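Local coordinates for transmembrane oligosaccharyl transferase (Archaeoglobus fulgidus, PDB 3WAJ), which is an archaeal membrane-embedded oligosaccharyl transferase of the STT3/AglB family, with a multi-helix transmembrane region and a soluble C-terminal part, at residues 230-235 / 406-411; 49-54 / 85-90. All coordinates share one frame; numbering follows the deposited sequence.

Contact 1: residues 230-235 / 406-411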
loop_
_atom_site.group_PDB
_atom_site.type_symbol
_atom_site.label_atom_id
_atom_site.label_comp_id
_atom_site.label_asym_id
_atom_site.label_seq_id
_atom_site.Cartn_x
_atom_site.Cartn_y
_atom_site.Cartn_z
ATOM N N PHE A 230 9.006 31.343 15.686
ATOM C CA PHE A 230 10.285 31.248 16.377
ATOM C C PHE A 230 11.327 32.130 15.678
ATOM O O PHE A 230 11.870 33.054 16.279
ATOM C CB PHE A 230 10.761 29.799 16.423
ATOM C CG PHE A 230 12.093 29.620 17.091
ATOM C CD1 PHE A 230 12.183 29.538 18.473
ATOM C CD2 PHE A 230 13.259 29.537 16.340
ATOM C CE1 PHE A 230 13.422 29.371 19.103
ATOM C CE2 PHE A 230 14.503 29.375 16.962
ATOM C CZ PHE A 230 14.581 29.289 18.341
ATOM N N PHE A 231 11.553 31.875 14.392
ATOM C CA PHE A 231 12.572 32.595 13.626
ATOM C C PHE A 231 12.261 34.077 13.376
ATOM O O PHE A 231 13.169 34.901 13.404
ATOM C CB PHE A 231 12.921 31.843 12.326
ATOM C CG PHE A 231 13.763 30.608 12.555
ATOM C CD1 PHE A 231 15.047 30.713 13.089
ATOM C CD2 PHE A 231 13.272 29.342 12.254
ATOM C CE1 PHE A 231 15.822 29.567 13.313
ATOM C CE2 PHE A 231 14.046 28.197 12.478
ATOM C CZ PHE A 231 15.316 28.310 13.002
ATOM N N ALA A 232 10.993 34.417 13.149
ATOM C CA ALA A 232 10.593 35.830 13.049
ATOM C C ALA A 232 10.885 36.605 14.342
ATOM O O ALA A 232 11.024 37.829 14.331
ATOM C CB ALA A 232 9.129 35.962 12.670
ATOM N N PHE A 233 10.970 35.882 15.452
ATOM C CA PHE A 233 11.289 36.499 16.729
ATOM C C PHE A 233 12.801 36.545 16.981
ATOM O O PHE A 233 13.350 37.633 17.155
ATOM C CB PHE A 233 10.515 35.828 17.884
ATOM C CG PHE A 233 9.083 36.323 18.033
ATOM C CD1 PHE A 233 8.694 37.043 19.155
ATOM C CD2 PHE A 233 8.129 36.071 17.047
ATOM C CE1 PHE A 233 7.377 37.507 19.302
ATOM C CE2 PHE A 233 6.801 36.533 17.179
ATOM C CZ PHE A 233 6.427 37.246 18.304
ATOM N N VAL A 234 13.490 35.399 16.971
ATOM C CA VAL A 234 14.935 35.425 17.265
ATOM C C VAL A 234 15.768 36.119 16.179
ATOM O O VAL A 234 16.972 36.303 16.344
ATOM C CB VAL A 234 15.527 34.037 17.591
ATOM C CG1 VAL A 234 14.638 33.300 18.580
ATOM C CG2 VAL A 234 15.703 33.230 16.324
ATOM N N LEU A 235 15.120 36.508 15.083
ATOM C CA LEU A 235 15.774 37.287 14.036
ATOM C C LEU A 235 15.091 38.638 13.814
ATOM O O LEU A 235 15.223 39.236 12.744
ATOM C CB LEU A 235 15.833 36.493 12.725
ATOM C CG LEU A 235 16.483 35.116 12.848
ATOM C CD1 LEU A 235 16.353 34.305 11.565
ATOM C CD2 LEU A 235 17.936 35.253 13.240
ATOM N N PRO A 406 7.593 36.134 4.454
ATOM C CA PRO A 406 7.037 35.023 3.663
ATOM C C PRO A 406 8.107 34.164 3.001
ATOM O O PRO A 406 7.994 32.933 3.027
ATOM C CB PRO A 406 6.201 35.733 2.597
ATOM C CG PRO A 406 5.766 36.978 3.246
ATOM C CD PRO A 406 6.940 37.412 4.102
ATOM N N GLU A 407 9.125 34.802 2.429
ATOM C CA GLU A 407 10.218 34.067 1.804
ATOM C C GLU A 407 10.928 33.187 2.835
ATOM O O GLU A 407 11.284 32.043 2.557
ATOM C CB GLU A 407 11.200 35.032 1.135
ATOM C CG GLU A 407 12.234 34.356 0.242
ATOM C CD GLU A 407 12.897 35.321 -0.741
ATOM O OE1 GLU A 407 12.390 36.454 -0.902
ATOM O OE2 GLU A 407 13.923 34.941 -1.351
ATOM N N MET A 408 11.121 33.714 4.038
ATOM C CA MET A 408 11.751 32.924 5.086
ATOM C C MET A 408 10.883 31.721 5.462
ATOM O O MET A 408 11.392 30.623 5.672
ATOM C CB MET A 408 12.049 33.773 6.325
ATOM C CG MET A 408 12.879 33.032 7.366
ATOM S SD MET A 408 12.859 33.823 8.983
ATOM C CE MET A 408 11.093 33.953 9.275
ATOM N N ALA A 409 9.573 31.938 5.537
ATOM C CA ALA A 409 8.631 30.878 5.882
ATOM C C ALA A 409 8.736 29.728 4.881
ATOM O O ALA A 409 8.751 28.560 5.258
ATOM C CB ALA A 409 7.212 31.427 5.931
ATOM N N LEU A 410 8.832 30.072 3.603
ATOM C CA LEU A 410 8.908 29.064 2.551
ATOM C C LEU A 410 10.156 28.183 2.671
ATOM O O LEU A 410 10.073 26.957 2.532
ATOM C CB LEU A 410 8.829 29.724 1.171
ATOM C CG LEU A 410 8.149 28.931 0.054
ATOM C CD1 LEU A 410 6.628 28.846 0.258
ATOM C CD2 LEU A 410 8.499 29.561 -1.285
ATOM N N LEU A 411 11.305 28.806 2.934
ATOM C CA LEU A 411 12.563 28.078 3.119
ATOM C C LEU A 411 12.497 27.092 4.283
ATOM O O LEU A 411 12.968 25.958 4.177
ATOM C CB LEU A 411 13.726 29.057 3.306
ATOM C CG LEU A 411 14.399 29.446 1.987
ATOM C CD1 LEU A 411 15.243 30.712 2.126
ATOM C CD2 LEU A 411 15.245 28.286 1.476
#

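Contact 2: residues 49-54 / 85-90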
loop_
_atom_site.group_PDB
_atom_site.type_symbol
_atom_site.label_atom_id
_atom_site.label_comp_id
_atom_site.label_asym_id
_atom_site.label_seq_id
_atom_site.Cartn_x
_atom_site.Cartn_y
_atom_site.Cartn_z
ATOM N N TRP A 49 -9.082 0.737 -2.441
ATOM C CA TRP A 49 -10.139 -0.236 -2.177
ATOM C C TRP A 49 -10.678 -0.146 -0.747
ATOM O O TRP A 49 -11.853 -0.425 -0.498
ATOM C CB TRP A 49 -9.676 -1.653 -2.517
ATOM C CG TRP A 49 -9.436 -1.778 -3.994
ATOM C CD1 TRP A 49 -8.299 -1.430 -4.669
ATOM C CD2 TRP A 49 -10.378 -2.226 -4.994
ATOM N NE1 TRP A 49 -8.467 -1.651 -6.021
ATOM C CE2 TRP A 49 -9.732 -2.137 -6.247
ATOM C CE3 TRP A 49 -11.693 -2.683 -4.948
ATOM C CZ2 TRP A 49 -10.358 -2.509 -7.450
ATOM C CZ3 TRP A 49 -12.320 -3.060 -6.150
ATOM C CH2 TRP A 49 -11.648 -2.970 -7.380
ATOM N N TYR A 50 -9.824 0.248 0.191
ATOM C CA TYR A 50 -10.262 0.357 1.574
ATOM C C TYR A 50 -11.063 1.642 1.809
ATOM O O TYR A 50 -12.040 1.630 2.566
ATOM C CB TYR A 50 -9.081 0.251 2.555
ATOM C CG TYR A 50 -9.566 0.004 3.952
ATOM C CD1 TYR A 50 -10.069 -1.246 4.312
ATOM C CD2 TYR A 50 -9.572 1.019 4.904
ATOM C CE1 TYR A 50 -10.541 -1.507 5.595
ATOM C CE2 TYR A 50 -10.038 0.774 6.213
ATOM C CZ TYR A 50 -10.525 -0.496 6.541
ATOM O OH TYR A 50 -11.001 -0.759 7.803
ATOM N N TYR A 51 -10.660 2.748 1.173
ATOM C CA TYR A 51 -11.525 3.934 1.163
ATOM C C TYR A 51 -12.919 3.558 0.680
ATOM O O TYR A 51 -13.918 3.888 1.307
ATOM C CB TYR A 51 -10.939 5.093 0.345
ATOM C CG TYR A 51 -10.126 5.974 1.244
ATOM C CD1 TYR A 51 -10.737 6.701 2.259
ATOM C CD2 TYR A 51 -8.741 6.021 1.140
ATOM C CE1 TYR A 51 -9.989 7.461 3.138
ATOM C CE2 TYR A 51 -7.985 6.792 2.002
ATOM C CZ TYR A 51 -8.607 7.498 2.999
ATOM O OH TYR A 51 -7.847 8.261 3.846
ATOM N N TYR A 52 -12.952 2.831 -0.426
ATOM C CA TYR A 52 -14.176 2.334 -1.021
ATOM C C TYR A 52 -15.003 1.580 0.018
ATOM O O TYR A 52 -16.198 1.849 0.179
ATOM C CB TYR A 52 -13.789 1.453 -2.208
ATOM C CG TYR A 52 -14.865 0.614 -2.844
ATOM C CD1 TYR A 52 -14.665 -0.760 -3.027
ATOM C CD2 TYR A 52 -16.056 1.173 -3.302
ATOM C CE1 TYR A 52 -15.609 -1.560 -3.639
ATOM C CE2 TYR A 52 -17.034 0.362 -3.919
ATOM C CZ TYR A 52 -16.786 -1.000 -4.084
ATOM O OH TYR A 52 -17.709 -1.818 -4.684
ATOM N N ARG A 53 -14.358 0.657 0.730
ATOM C CA ARG A 53 -15.012 -0.110 1.784
ATOM C C ARG A 53 -15.613 0.843 2.830
ATOM O O ARG A 53 -16.762 0.675 3.250
ATOM C CB ARG A 53 -14.013 -1.099 2.421
ATOM C CG ARG A 53 -14.530 -1.926 3.615
ATOM C CD ARG A 53 -14.565 -1.126 4.961
ATOM N NE ARG A 53 -15.001 -1.992 6.055
ATOM C CZ ARG A 53 -16.259 -2.391 6.228
ATOM N NH1 ARG A 53 -17.207 -1.965 5.406
ATOM N NH2 ARG A 53 -16.568 -3.199 7.230
ATOM N N LEU A 54 -14.827 1.829 3.246
ATOM C CA LEU A 54 -15.277 2.779 4.256
ATOM C C LEU A 54 -16.415 3.673 3.744
ATOM O O LEU A 54 -17.399 3.889 4.447
ATOM C CB LEU A 54 -14.119 3.636 4.760
ATOM C CG LEU A 54 -13.014 2.932 5.538
ATOM C CD1 LEU A 54 -11.936 3.972 5.981
ATOM C CD2 LEU A 54 -13.601 2.204 6.735
ATOM N N PHE A 85 -11.842 13.235 6.201
ATOM C CA PHE A 85 -11.978 14.106 5.030
ATOM C C PHE A 85 -12.386 13.346 3.765
ATOM O O PHE A 85 -13.395 13.663 3.120
ATOM C CB PHE A 85 -10.726 14.936 4.727
ATOM C CG PHE A 85 -10.828 15.663 3.408
ATOM C CD1 PHE A 85 -10.154 15.200 2.289
ATOM C CD2 PHE A 85 -11.662 16.773 3.272
ATOM C CE1 PHE A 85 -10.284 15.842 1.055
ATOM C CE2 PHE A 85 -11.792 17.434 2.041
ATOM C CZ PHE A 85 -11.102 16.967 0.928
ATOM N N LEU A 86 -11.595 12.340 3.403
ATOM C CA LEU A 86 -11.834 11.614 2.153
ATOM C C LEU A 86 -13.022 10.685 2.312
ATOM O O LEU A 86 -13.785 10.505 1.368
ATOM C CB LEU A 86 -10.602 10.809 1.735
ATOM C CG LEU A 86 -10.190 10.750 0.256
ATOM C CD1 LEU A 86 -9.431 9.444 -0.054
ATOM C CD2 LEU A 86 -11.357 10.956 -0.698
ATOM N N VAL A 87 -13.185 10.082 3.492
ATOM C CA VAL A 87 -14.361 9.243 3.694
ATOM C C VAL A 87 -15.629 10.072 3.447
ATOM O O VAL A 87 -16.471 9.677 2.663
ATOM C CB VAL A 87 -14.404 8.554 5.081
ATOM C CG1 VAL A 87 -15.679 7.700 5.186
ATOM C CG2 VAL A 87 -13.188 7.661 5.277
ATOM N N TYR A 88 -15.749 11.236 4.081
ATOM C CA TYR A 88 -16.925 12.061 3.864
ATOM C C TYR A 88 -16.982 12.627 2.460
ATOM O O TYR A 88 -18.024 12.520 1.825
ATOM C CB TYR A 88 -17.094 13.134 4.957
ATOM C CG TYR A 88 -17.566 12.536 6.263
ATOM C CD1 TYR A 88 -18.897 12.190 6.447
ATOM C CD2 TYR A 88 -16.676 12.262 7.287
ATOM C CE1 TYR A 88 -19.332 11.614 7.638
ATOM C CE2 TYR A 88 -17.098 11.695 8.475
ATOM C CZ TYR A 88 -18.427 11.375 8.647
ATOM O OH TYR A 88 -18.843 10.806 9.835
ATOM N N LEU A 89 -15.884 13.198 1.956
ATOM C CA LEU A 89 -15.866 13.663 0.554
ATOM C C LEU A 89 -16.440 12.612 -0.400
ATOM O O LEU A 89 -17.310 12.918 -1.228
ATOM C CB LEU A 89 -14.460 14.072 0.095
ATOM C CG LEU A 89 -14.372 14.576 -1.359
ATOM C CD1 LEU A 89 -15.373 15.712 -1.614
ATOM C CD2 LEU A 89 -12.965 15.045 -1.712
ATOM N N GLY A 90 -15.986 11.364 -0.251
ATOM C CA GLY A 90 -16.465 10.272 -1.091
ATOM C C GLY A 90 -17.900 9.818 -0.829
ATOM O O GLY A 90 -18.635 9.446 -1.761
HETATM O O HOH W 1 -8.803 11.430 4.584
#

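Contact 1: residues 230-235 / 406-411
The last turn of helix 221-234 faces the beginning of helix 405-420 across Ala232 and Met408, whose CA atoms lie 8.6 Å apart. Residues 230-234 are still helical, whereas Leu235 is the first to leave helical geometry; its N bonds weakly back to Phe231 O. One side chain spans the gap. Met408 reaches over with CG anti to its backbone N (chi1 -172°) and stays extended through chi2; a bend at chi3 (54°) then turns the methyl toward Ala232, though it too stays near Phe231 CB. SD lies 3.9 Å from Phe231 CB, and the more distant Leu235 CD1 is 4.4 Å from the same sulfur. CE rests against the backbone, 3.9 Å from Ala232 N, with Ala232 CB a looser neighbour at 4.4 Å. No hydrogen bond crosses the contact, and the buried area is small, 112 Å² in all. The two helices belong to the helical N-terminal region of the STT3 family, and more than half of the sequence between them is helix. Phe231 offers Met408 its CB and turns its ring away, and Phe230 CD2 sits 3.8 Å above the centre of that ring. Phe399 of helix 384-402 also touches Met408, while Leu246 of helix 243-261 packs on Ala232. On helix 405-420, Glu407 OE2 is hydrogen-bonded to Ser395 OG.

Contact 2: residues 49-54 / 85-90
Tyr51 lays one face of its ring against Leu86, whose CD1 methyl stands 3.5 Å from the ring centroid and only 4° off the normal, a nearly centred CH-pi contact. All six ring carbons are therefore at similar distances from that methyl, while Leu86 CB meets the rim of the ring, 3.7 Å from Tyr51 CE1. The two side chains cross at about a right angle. Val87 takes the ring edge instead: its CG2 lies near the ring plane, 3.9 Å from Tyr51 CE1. That methyl, placed beside the backbone N and anti to the carbonyl carbon by a chi1 of 180° for CG1, also meets Leu54 CD1 at 4.0 Å, and so touches two residues one helical turn apart. The segments 49-54 and 85-90 cross at -63°, their axes 9.6 Å apart at closest approach, and all four touching residues are buried. The hydroxyl of Tyr51 has its own partners. It is hydrogen-bonded to His162 ND1, and Tyr51 OH has a weak, 3.4 Å link to a water, which accepts a bond from Leu86 N at 3.2 Å. Phe82 stacks on the Tyr51 ring, and Asp161 touches its side chain. Because Asp161, with Asp47 and His163, binds the zinc ion, and the Tyr51 side chain comes within about 7 Å of that ion, Tyr51 probably belongs to the second shell of the metal site of the STT3 N-terminal region, and the crossing of the two helices places it there.

How the contacts relate
Both contacts join helices of the STT3 N-terminal family region, but at separate places: their centres are 37 Å apart and their nearest atoms about 21 Å apart, so they do not meet. Contact 2 is complete before contact 1 begins along the chain. It joins helices 47-60 and 84-96 over a short connection; contact 1 closes a much longer one, between helices 221-234 and 405-420. Contact 2 lies nearer the middle of the molecule, about 15 Å from the chain centre and near the zinc ion, whereas contact 1 is peripheral, about 36 Å out. One thus adjoins the metal site, and the other ties together sequence-distant helices away from it.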